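Local coordinates for probable leucine/isoleucine/valine-binding protein (Rhodopirellula baltica, PDB 4KV7) that probably binds leucine, isoleucine or valine as a periplasmic solute-binding protein, at residues A[139-144]-A[268-273]; A[143-148]-A[244-249]; A[360-365]-A[373-378]. The protein carries 1 engineered substitution. All coordinates share one frame; numbering follows the deposited sequence.

Contact 1 of 3, residues A[139-144]-A[268-273]; sequences AEETAA and VATQVV
Glu141 reaches from its helix over the end of strand 268-271, laying its carboxylate between Thr270 and Val272. With CG anti to the carbonyl carbon (chi1 -67°) and the chain extended beyond it, the acid spans a gap of 6.4 Å between Glu141 CA and Thr270 CA. Thr270 OG1 donates a short hydrogen bond of 2.6 Å to Glu141 OE1, which accepts on its anti lone pair, the one turned away from OE2. The threonine hydroxyl is swung between its backbone N and carbonyl carbon (chi1 47°), which also brings Thr270 OG1 within 3.7 Å of Glu141 CB, so that the glutamate stem runs past the hydroxyl before its acid group is bonded to it. Thr270 O lies 3.2 Å from Glu141 OE1, but as both are acceptors this approach is not a bond. The fold here is the alpha/beta lobe of a periplasmic binding protein: helix 138-151 lies against a mainly parallel sheet, and 268-271 is flanked in it by strands 244-247 and 361-365. At the other end of the carboxylate, Val272 CG1 touches Glu141 OE2 at 3.7 Å, a methyl group set against a carboxylate oxygen. OE2 has its own polar partner, the hydroxyl of Ser249, so each oxygen of this buried acid is held by a hydroxyl and the group's rotation is restricted. The two hydroxyls would stabilise a negative charge, while burial and the nearby carbonyl oxygen of Thr270 would oppose it. Val272 also packs on Glu305 of helix 301-319.

Contact 2 of 3, residues A[143-148]-A[244-249]; sequences AAMVDA and QFLAVS
Leu246 is the first residue of 244-249 to meet the helix, and it meets the side chain of Met145, present here as selenomethionine. The two run past each other in opposite directions: Leu246 CD2 lies 4.0 Å from Met145 CG, near the root of the methionine, while Leu246 CB lies 4.0 Å from its selenium and 3.8 Å from its CE. Met145 stays extended beyond CG (chi2 176°, chi3 169°), which carries the terminal methyl past the leucine to the strand backbone. At Ala247 that methyl meets main chain, Met145 CE standing 3.3 Å from Ala247 O; the alanine methyl itself points away from the helix. Val248 follows, where the strand gives way to loop, and closes the far side of the methyl group with its CG1 3.8 Å from Met145 CE. No hydrogen bond crosses between the segments, so a single long apolar side chain makes the whole contact, and all four touching residues are buried. Met145 also touches Ile221 of strand 219-223, the parallel neighbour to which Leu246 is bonded through its backbone. Phe245 packs on helix 226-238, and Val146 on the helix side packs on helix 167-183. Helix 138-151 packs against the sheet with helix 167-183 beside it, Met145 reaching over strands 219-223 and 244-247.

Contact 3 of 3, residues A[360-365]-A[373-378]; sequences VWPVLI and LAWEEL
The indole of Trp375 is packed from both sides and bonded at its edge. Over one face lies Pro362: its CG stands 3.8 Å from the centroid of the five-membered ring, 22° off the normal, in a CH-pi contact. Pro362 CB covers the six-membered part of that same face, 3.6 Å from Trp375 CZ2, so the pyrrolidine straddles the fused rings. On the other side the methyl of Ala148 lies above CE3, at the rim of the six-membered ring, while that of Ala144 sits off the rim beside NE1. At the edge, in the ring plane, a water accepts from Trp375 NE1 at 2.9 Å and donates to Val360 O at 2.9 Å, linking the indole to the residue just ahead of strand 361-365. Trp375 CG sits anti to the carbonyl carbon (chi1 -76°), which swings the ring back from the start of its 3-10 turn onto the proline. Next to the stack the backbones join directly: Leu373 N donates to Pro362 O at 2.9 Å with an N-H...O angle of 158°. Pro362 CG also lies close to Leu373 O, at 3.1 Å, so the proline ring is wedged between that carbonyl and the indole. Leu373 lays its CB 4.2 Å from Leu364 CB, and its side chain reaches on to Val268 of the neighbouring strand. The chain returns through 370-372, antiparallel to 361-365, and then enters the 3-10 turn, in which Glu377 N bonds to Ala374 O. This is a beta-hairpin at the edge of the mixed sheet, its returning strand followed by a tryptophan that folds back over Pro362 of the hairpin's first strand and wedges under helix 138-151 in this lobe of the periplasmic-binding-protein fold.

Contacts 1 and 2 have centres about 6 Å apart and leave from successive turns of helix 138-151, reaching the neighbouring parallel strands 268-271 and 244-247. They interlock through Met145 CE, 3.2 Å from Thr270 OG1, and through Ser249 CB, 3.4 Å from Thr270 O, so the polar grip and the apolar plug share one buried patch. Contact 3 lies about 10 Å from contact 1, centre to centre, and its strand 361-365 extends the sheet beyond 268-271, with Trp361 N 2.8 Å from Gln271 O. It returns to the helix at contact 2, where Trp375 CH2 lies 4.0 Å from Met145 CA. Contacts 1 and 2 thus join the helix to two neighbouring strands, and contact 3 brings in the third through Trp375.

Contact 1 of 3, residues A[139-144]-A[268-273]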
loop_
_atom_site.group_PDB
_atom_site.type_symbol
_atom_site.label_atom_id
_atom_site.label_comp_id
_atom_site.label_asym_id
_atom_site.label_seq_id
_atom_site.Cartn_x
_atom_site.Cartn_y
_atom_site.Cartn_z
ATOM N N ALA A 139 -2.471 0.468 11.367
ATOM C CA ALA A 139 -3.021 0.944 12.632
ATOM C C ALA A 139 -3.877 2.189 12.394
ATOM O O ALA A 139 -4.967 2.324 12.964
ATOM C CB ALA A 139 -1.908 1.242 13.619
ATOM N N GLU A 140 -3.379 3.105 11.572
ATOM C CA GLU A 140 -4.130 4.318 11.258
ATOM C C GLU A 140 -5.395 4.043 10.442
ATOM O O GLU A 140 -6.435 4.644 10.688
ATOM C CB GLU A 140 -3.205 5.346 10.593
ATOM C CG GLU A 140 -2.177 5.883 11.591
ATOM C CD GLU A 140 -0.978 6.591 10.973
ATOM O OE1 GLU A 140 -0.578 6.281 9.838
ATOM O OE2 GLU A 140 -0.410 7.458 11.667
ATOM N N GLU A 141 -5.321 3.131 9.478
ATOM C CA GLU A 141 -6.507 2.803 8.690
ATOM C C GLU A 141 -7.583 2.173 9.556
ATOM O O GLU A 141 -8.763 2.548 9.480
ATOM C CB GLU A 141 -6.176 1.858 7.534
ATOM C CG GLU A 141 -5.290 2.457 6.460
ATOM C CD GLU A 141 -5.124 1.516 5.292
ATOM O OE1 GLU A 141 -6.139 1.128 4.686
ATOM O OE2 GLU A 141 -3.975 1.135 4.970
ATOM N N THR A 142 -7.177 1.197 10.360
ATOM C CA THR A 142 -8.138 0.479 11.202
ATOM C C THR A 142 -8.722 1.348 12.301
ATOM O O THR A 142 -9.884 1.183 12.669
ATOM C CB THR A 142 -7.561 -0.833 11.786
ATOM O OG1 THR A 142 -6.369 -0.556 12.529
ATOM C CG2 THR A 142 -7.281 -1.854 10.679
ATOM N N ALA A 143 -7.938 2.282 12.821
ATOM C CA ALA A 143 -8.461 3.220 13.810
ATOM C C ALA A 143 -9.560 4.064 13.177
ATOM O O ALA A 143 -10.606 4.294 13.791
ATOM C CB ALA A 143 -7.342 4.107 14.355
ATOM N N ALA A 144 -9.321 4.549 11.965
ATOM C CA ALA A 144 -10.323 5.365 11.285
ATOM C C ALA A 144 -11.620 4.582 11.070
ATOM O O ALA A 144 -12.709 5.095 11.319
ATOM C CB ALA A 144 -9.781 5.884 9.971
ATOM N N VAL A 268 -16.748 -0.229 1.625
ATOM C CA VAL A 268 -15.913 0.920 1.962
ATOM C C VAL A 268 -14.469 0.451 1.981
ATOM O O VAL A 268 -14.175 -0.632 2.482
ATOM C CB VAL A 268 -16.308 1.509 3.329
ATOM C CG1 VAL A 268 -15.307 2.547 3.799
ATOM C CG2 VAL A 268 -17.711 2.111 3.258
ATOM N N ALA A 269 -13.569 1.234 1.405
ATOM C CA ALA A 269 -12.160 0.859 1.361
ATOM C C ALA A 269 -11.306 2.066 1.719
ATOM O O ALA A 269 -11.425 3.127 1.094
ATOM C CB ALA A 269 -11.777 0.316 -0.030
ATOM N N THR A 270 -10.439 1.911 2.716
ATOM C CA THR A 270 -9.572 3.006 3.106
ATOM C C THR A 270 -8.340 3.049 2.213
ATOM O O THR A 270 -7.696 2.021 1.980
ATOM C CB THR A 270 -9.155 2.916 4.582
ATOM O OG1 THR A 270 -8.732 1.585 4.888
ATOM C CG2 THR A 270 -10.317 3.265 5.487
ATOM N N GLN A 271 -8.007 4.241 1.732
ATOM C CA GLN A 271 -6.833 4.449 0.898
ATOM C C GLN A 271 -5.794 5.309 1.595
ATOM O O GLN A 271 -6.116 6.099 2.490
ATOM C CB GLN A 271 -7.232 5.098 -0.430
ATOM C CG GLN A 271 -8.360 4.382 -1.170
ATOM C CD GLN A 271 -8.085 2.909 -1.373
ATOM O OE1 GLN A 271 -7.011 2.526 -1.827
ATOM N NE2 GLN A 271 -9.052 2.071 -1.038
ATOM N N VAL A 272 -4.549 5.170 1.154
ATOM C CA VAL A 272 -3.444 5.956 1.673
ATOM C C VAL A 272 -3.035 7.062 0.701
ATOM O O VAL A 272 -2.008 7.721 0.895
ATOM C CB VAL A 272 -2.238 5.071 2.034
ATOM C CG1 VAL A 272 -2.613 4.099 3.147
ATOM C CG2 VAL A 272 -1.722 4.330 0.800
ATOM N N VAL A 273 -3.858 7.257 -0.320
ATOM C CA VAL A 273 -3.693 8.300 -1.329
ATOM C C VAL A 273 -5.071 8.908 -1.576
ATOM O O VAL A 273 -6.088 8.259 -1.316
ATOM C CB VAL A 273 -3.144 7.728 -2.667
ATOM C CG1 VAL A 273 -1.730 7.184 -2.476
ATOM C CG2 VAL A 273 -4.072 6.649 -3.223
#

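Contact 2 of 3, residues A[143-148]-A[244-249]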
loop_
_atom_site.group_PDB
_atom_site.type_symbol
_atom_site.label_atom_id
_atom_site.label_comp_id
_atom_site.label_asym_id
_atom_site.label_seq_id
_atom_site.Cartn_x
_atom_site.Cartn_y
_atom_site.Cartn_z
ATOM N N ALA A 143 -7.938 2.282 12.821
ATOM C CA ALA A 143 -8.461 3.220 13.810
ATOM C C ALA A 143 -9.560 4.064 13.177
ATOM O O ALA A 143 -10.606 4.294 13.791
ATOM C CB ALA A 143 -7.342 4.107 14.355
ATOM N N ALA A 144 -9.321 4.549 11.965
ATOM C CA ALA A 144 -10.323 5.365 11.285
ATOM C C ALA A 144 -11.620 4.582 11.070
ATOM O O ALA A 144 -12.709 5.095 11.319
ATOM C CB ALA A 144 -9.781 5.884 9.971
HETATM N N MSE A 145 -11.493 3.332 10.629
HETATM C CA MSE A 145 -12.650 2.476 10.416
HETATM C C MSE A 145 -13.423 2.243 11.702
HETATM O O MSE A 145 -14.648 2.405 11.746
HETATM C CB MSE A 145 -12.207 1.116 9.874
HETATM C CG MSE A 145 -11.637 1.116 8.486
HETATM SE SE MSE A 145 -11.064 -0.677 8.155
HETATM C CE MSE A 145 -10.704 -0.591 6.234
ATOM N N VAL A 146 -12.714 1.818 12.747
ATOM C CA VAL A 146 -13.372 1.455 13.992
ATOM C C VAL A 146 -14.058 2.667 14.609
ATOM O O VAL A 146 -15.215 2.574 15.036
ATOM C CB VAL A 146 -12.396 0.780 14.975
ATOM C CG1 VAL A 146 -12.987 0.718 16.389
ATOM C CG2 VAL A 146 -12.007 -0.605 14.464
ATOM N N ASP A 147 -13.369 3.804 14.659
ATOM C CA ASP A 147 -13.985 4.993 15.234
ATOM C C ASP A 147 -15.249 5.372 14.469
ATOM O O ASP A 147 -16.255 5.745 15.069
ATOM C CB ASP A 147 -13.012 6.177 15.240
ATOM C CG ASP A 147 -11.894 6.032 16.262
ATOM O OD1 ASP A 147 -12.021 5.215 17.193
ATOM O OD2 ASP A 147 -10.877 6.750 16.123
ATOM N N ALA A 148 -15.199 5.267 13.144
ATOM C CA ALA A 148 -16.356 5.638 12.336
ATOM C C ALA A 148 -17.521 4.670 12.515
ATOM O O ALA A 148 -18.673 5.087 12.540
ATOM C CB ALA A 148 -15.973 5.736 10.886
ATOM N N GLN A 244 -21.549 -4.898 6.701
ATOM C CA GLN A 244 -20.750 -3.879 6.039
ATOM C C GLN A 244 -19.325 -4.397 5.911
ATOM O O GLN A 244 -18.676 -4.682 6.917
ATOM C CB GLN A 244 -20.749 -2.592 6.859
ATOM C CG GLN A 244 -19.834 -1.514 6.305
ATOM C CD GLN A 244 -20.309 -0.981 4.967
ATOM O OE1 GLN A 244 -21.377 -0.384 4.875
ATOM N NE2 GLN A 244 -19.504 -1.173 3.926
ATOM N N PHE A 245 -18.836 -4.523 4.679
ATOM C CA PHE A 245 -17.452 -4.920 4.440
ATOM C C PHE A 245 -16.588 -3.681 4.311
ATOM O O PHE A 245 -16.989 -2.707 3.670
ATOM C CB PHE A 245 -17.344 -5.772 3.172
ATOM C CG PHE A 245 -17.935 -7.146 3.314
ATOM C CD1 PHE A 245 -17.275 -8.114 4.055
ATOM C CD2 PHE A 245 -19.142 -7.468 2.717
ATOM C CE1 PHE A 245 -17.795 -9.377 4.192
ATOM C CE2 PHE A 245 -19.671 -8.736 2.851
ATOM C CZ PHE A 245 -18.992 -9.693 3.593
ATOM N N LEU A 246 -15.413 -3.721 4.924
ATOM C CA LEU A 246 -14.453 -2.621 4.820
ATOM C C LEU A 246 -13.095 -3.188 4.457
ATOM O O LEU A 246 -12.570 -4.042 5.172
ATOM C CB LEU A 246 -14.318 -1.852 6.136
ATOM C CG LEU A 246 -15.610 -1.261 6.705
ATOM C CD1 LEU A 246 -16.276 -2.203 7.709
ATOM C CD2 LEU A 246 -15.343 0.096 7.338
ATOM N N ALA A 247 -12.506 -2.697 3.372
ATOM C CA ALA A 247 -11.228 -3.198 2.877
ATOM C C ALA A 247 -10.121 -2.212 3.211
ATOM O O ALA A 247 -10.259 -1.006 2.969
ATOM C CB ALA A 247 -11.307 -3.389 1.378
ATOM N N VAL A 248 -9.009 -2.708 3.734
ATOM C CA VAL A 248 -7.844 -1.839 3.888
ATOM C C VAL A 248 -7.218 -1.567 2.527
ATOM O O VAL A 248 -7.528 -2.232 1.518
ATOM C CB VAL A 248 -6.790 -2.389 4.880
ATOM C CG1 VAL A 248 -7.401 -2.558 6.275
ATOM C CG2 VAL A 248 -6.174 -3.682 4.385
ATOM N N SER A 249 -6.300 -0.611 2.503
ATOM C CA SER A 249 -5.656 -0.159 1.277
ATOM C C SER A 249 -5.062 -1.284 0.436
ATOM O O SER A 249 -5.201 -1.301 -0.797
ATOM C CB SER A 249 -4.555 0.832 1.651
ATOM O OG SER A 249 -3.639 0.208 2.527
#

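Contact 3 of 3, residues A[360-365]-A[373-378]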
loop_
_atom_site.group_PDB
_atom_site.type_symbol
_atom_site.label_atom_id
_atom_site.label_comp_id
_atom_site.label_asym_id
_atom_site.label_seq_id
_atom_site.Cartn_x
_atom_site.Cartn_y
_atom_site.Cartn_z
ATOM N N VAL A 360 -5.616 9.151 5.854
ATOM C CA VAL A 360 -6.400 8.019 5.382
ATOM C C VAL A 360 -7.602 8.589 4.640
ATOM O O VAL A 360 -8.346 9.412 5.193
ATOM C CB VAL A 360 -6.852 7.140 6.562
ATOM C CG1 VAL A 360 -7.821 6.057 6.100
ATOM C CG2 VAL A 360 -5.636 6.539 7.275
ATOM N N TRP A 361 -7.780 8.169 3.388
ATOM C CA TRP A 361 -8.861 8.641 2.538
ATOM C C TRP A 361 -9.840 7.513 2.291
ATOM O O TRP A 361 -9.573 6.644 1.458
ATOM C CB TRP A 361 -8.314 9.055 1.180
ATOM C CG TRP A 361 -7.642 10.391 1.082
ATOM C CD1 TRP A 361 -8.229 11.581 0.749
ATOM C CD2 TRP A 361 -6.245 10.671 1.243
ATOM N NE1 TRP A 361 -7.291 12.577 0.706
ATOM C CE2 TRP A 361 -6.061 12.045 1.007
ATOM C CE3 TRP A 361 -5.131 9.891 1.575
ATOM C CZ2 TRP A 361 -4.816 12.653 1.081
ATOM C CZ3 TRP A 361 -3.897 10.492 1.641
ATOM C CH2 TRP A 361 -3.744 11.861 1.400
ATOM N N PRO A 362 -10.973 7.490 3.005
ATOM C CA PRO A 362 -11.943 6.420 2.740
ATOM C C PRO A 362 -12.682 6.641 1.426
ATOM O O PRO A 362 -12.951 7.780 1.042
ATOM C CB PRO A 362 -12.914 6.514 3.920
ATOM C CG PRO A 362 -12.791 7.904 4.405
ATOM C CD PRO A 362 -11.400 8.386 4.092
ATOM N N VAL A 363 -12.990 5.551 0.730
ATOM C CA VAL A 363 -13.811 5.631 -0.464
ATOM C C VAL A 363 -14.964 4.651 -0.359
ATOM O O VAL A 363 -14.863 3.624 0.316
ATOM C CB VAL A 363 -13.011 5.390 -1.777
ATOM C CG1 VAL A 363 -11.826 6.353 -1.876
ATOM C CG2 VAL A 363 -12.560 3.937 -1.910
ATOM N N LEU A 364 -16.060 5.006 -1.017
ATOM C CA LEU A 364 -17.224 4.150 -1.118
ATOM C C LEU A 364 -17.300 3.620 -2.540
ATOM O O LEU A 364 -17.334 4.391 -3.507
ATOM C CB LEU A 364 -18.485 4.950 -0.793
ATOM C CG LEU A 364 -19.809 4.195 -0.936
ATOM C CD1 LEU A 364 -19.886 3.026 0.047
ATOM C CD2 LEU A 364 -21.006 5.128 -0.768
ATOM N N ILE A 365 -17.306 2.300 -2.678
ATOM C CA ILE A 365 -17.409 1.688 -3.990
ATOM C C ILE A 365 -18.875 1.643 -4.393
ATOM O O ILE A 365 -19.723 1.182 -3.629
ATOM C CB ILE A 365 -16.808 0.274 -3.995
ATOM C CG1 ILE A 365 -15.341 0.324 -3.562
ATOM C CG2 ILE A 365 -16.952 -0.358 -5.375
ATOM C CD1 ILE A 365 -14.677 -1.043 -3.459
ATOM N N LEU A 373 -15.435 9.249 0.516
ATOM C CA LEU A 373 -16.481 9.102 1.519
ATOM C C LEU A 373 -16.118 9.895 2.764
ATOM O O LEU A 373 -15.003 9.784 3.269
ATOM C CB LEU A 373 -16.650 7.626 1.889
ATOM C CG LEU A 373 -17.589 7.283 3.047
ATOM C CD1 LEU A 373 -19.043 7.574 2.699
ATOM C CD2 LEU A 373 -17.417 5.831 3.462
ATOM N N ALA A 374 -17.050 10.708 3.247
ATOM C CA ALA A 374 -16.898 11.323 4.559
ATOM C C ALA A 374 -17.392 10.308 5.582
ATOM O O ALA A 374 -18.453 9.712 5.398
ATOM C CB ALA A 374 -17.698 12.613 4.643
ATOM N N TRP A 375 -16.623 10.093 6.648
ATOM C CA TRP A 375 -16.980 9.068 7.632
ATOM C C TRP A 375 -18.363 9.269 8.262
ATOM O O TRP A 375 -19.001 8.307 8.690
ATOM C CB TRP A 375 -15.937 8.978 8.740
ATOM C CG TRP A 375 -14.641 8.285 8.387
ATOM C CD1 TRP A 375 -13.390 8.820 8.471
ATOM C CD2 TRP A 375 -14.467 6.928 7.948
ATOM N NE1 TRP A 375 -12.449 7.889 8.106
ATOM C CE2 TRP A 375 -13.084 6.721 7.779
ATOM C CE3 TRP A 375 -15.347 5.875 7.672
ATOM C CZ2 TRP A 375 -12.558 5.500 7.361
ATOM C CZ3 TRP A 375 -14.824 4.665 7.255
ATOM C CH2 TRP A 375 -13.441 4.488 7.103
ATOM N N GLU A 376 -18.832 10.509 8.322
ATOM C CA GLU A 376 -20.145 10.765 8.907
ATOM C C GLU A 376 -21.273 10.265 8.001
ATOM O O GLU A 376 -22.435 10.251 8.394
ATOM C CB GLU A 376 -20.317 12.248 9.232
ATOM C CG GLU A 376 -20.320 13.153 8.024
ATOM C CD GLU A 376 -20.027 14.595 8.389
ATOM N N GLU A 377 -20.923 9.847 6.788
ATOM C CA GLU A 377 -21.908 9.286 5.877
ATOM C C GLU A 377 -21.829 7.767 5.820
ATOM O O GLU A 377 -22.561 7.134 5.063
ATOM C CB GLU A 377 -21.755 9.876 4.474
ATOM C CG GLU A 377 -21.864 11.399 4.415
ATOM C CD GLU A 377 -23.200 11.929 4.906
ATOM O OE1 GLU A 377 -23.273 13.134 5.226
ATOM O OE2 GLU A 377 -24.180 11.154 4.965
ATOM N N LEU A 378 -20.943 7.185 6.621
ATOM C CA LEU A 378 -20.831 5.732 6.692
ATOM C C LEU A 378 -22.171 5.126 7.087
ATOM O O LEU A 378 -22.821 5.602 8.017
ATOM C CB LEU A 378 -19.741 5.322 7.688
ATOM C CG LEU A 378 -19.491 3.823 7.861
ATOM C CD1 LEU A 378 -18.927 3.186 6.598
ATOM C CD2 LEU A 378 -18.562 3.576 9.051
HETATM O O HOH W 1 -9.818 8.903 7.605
#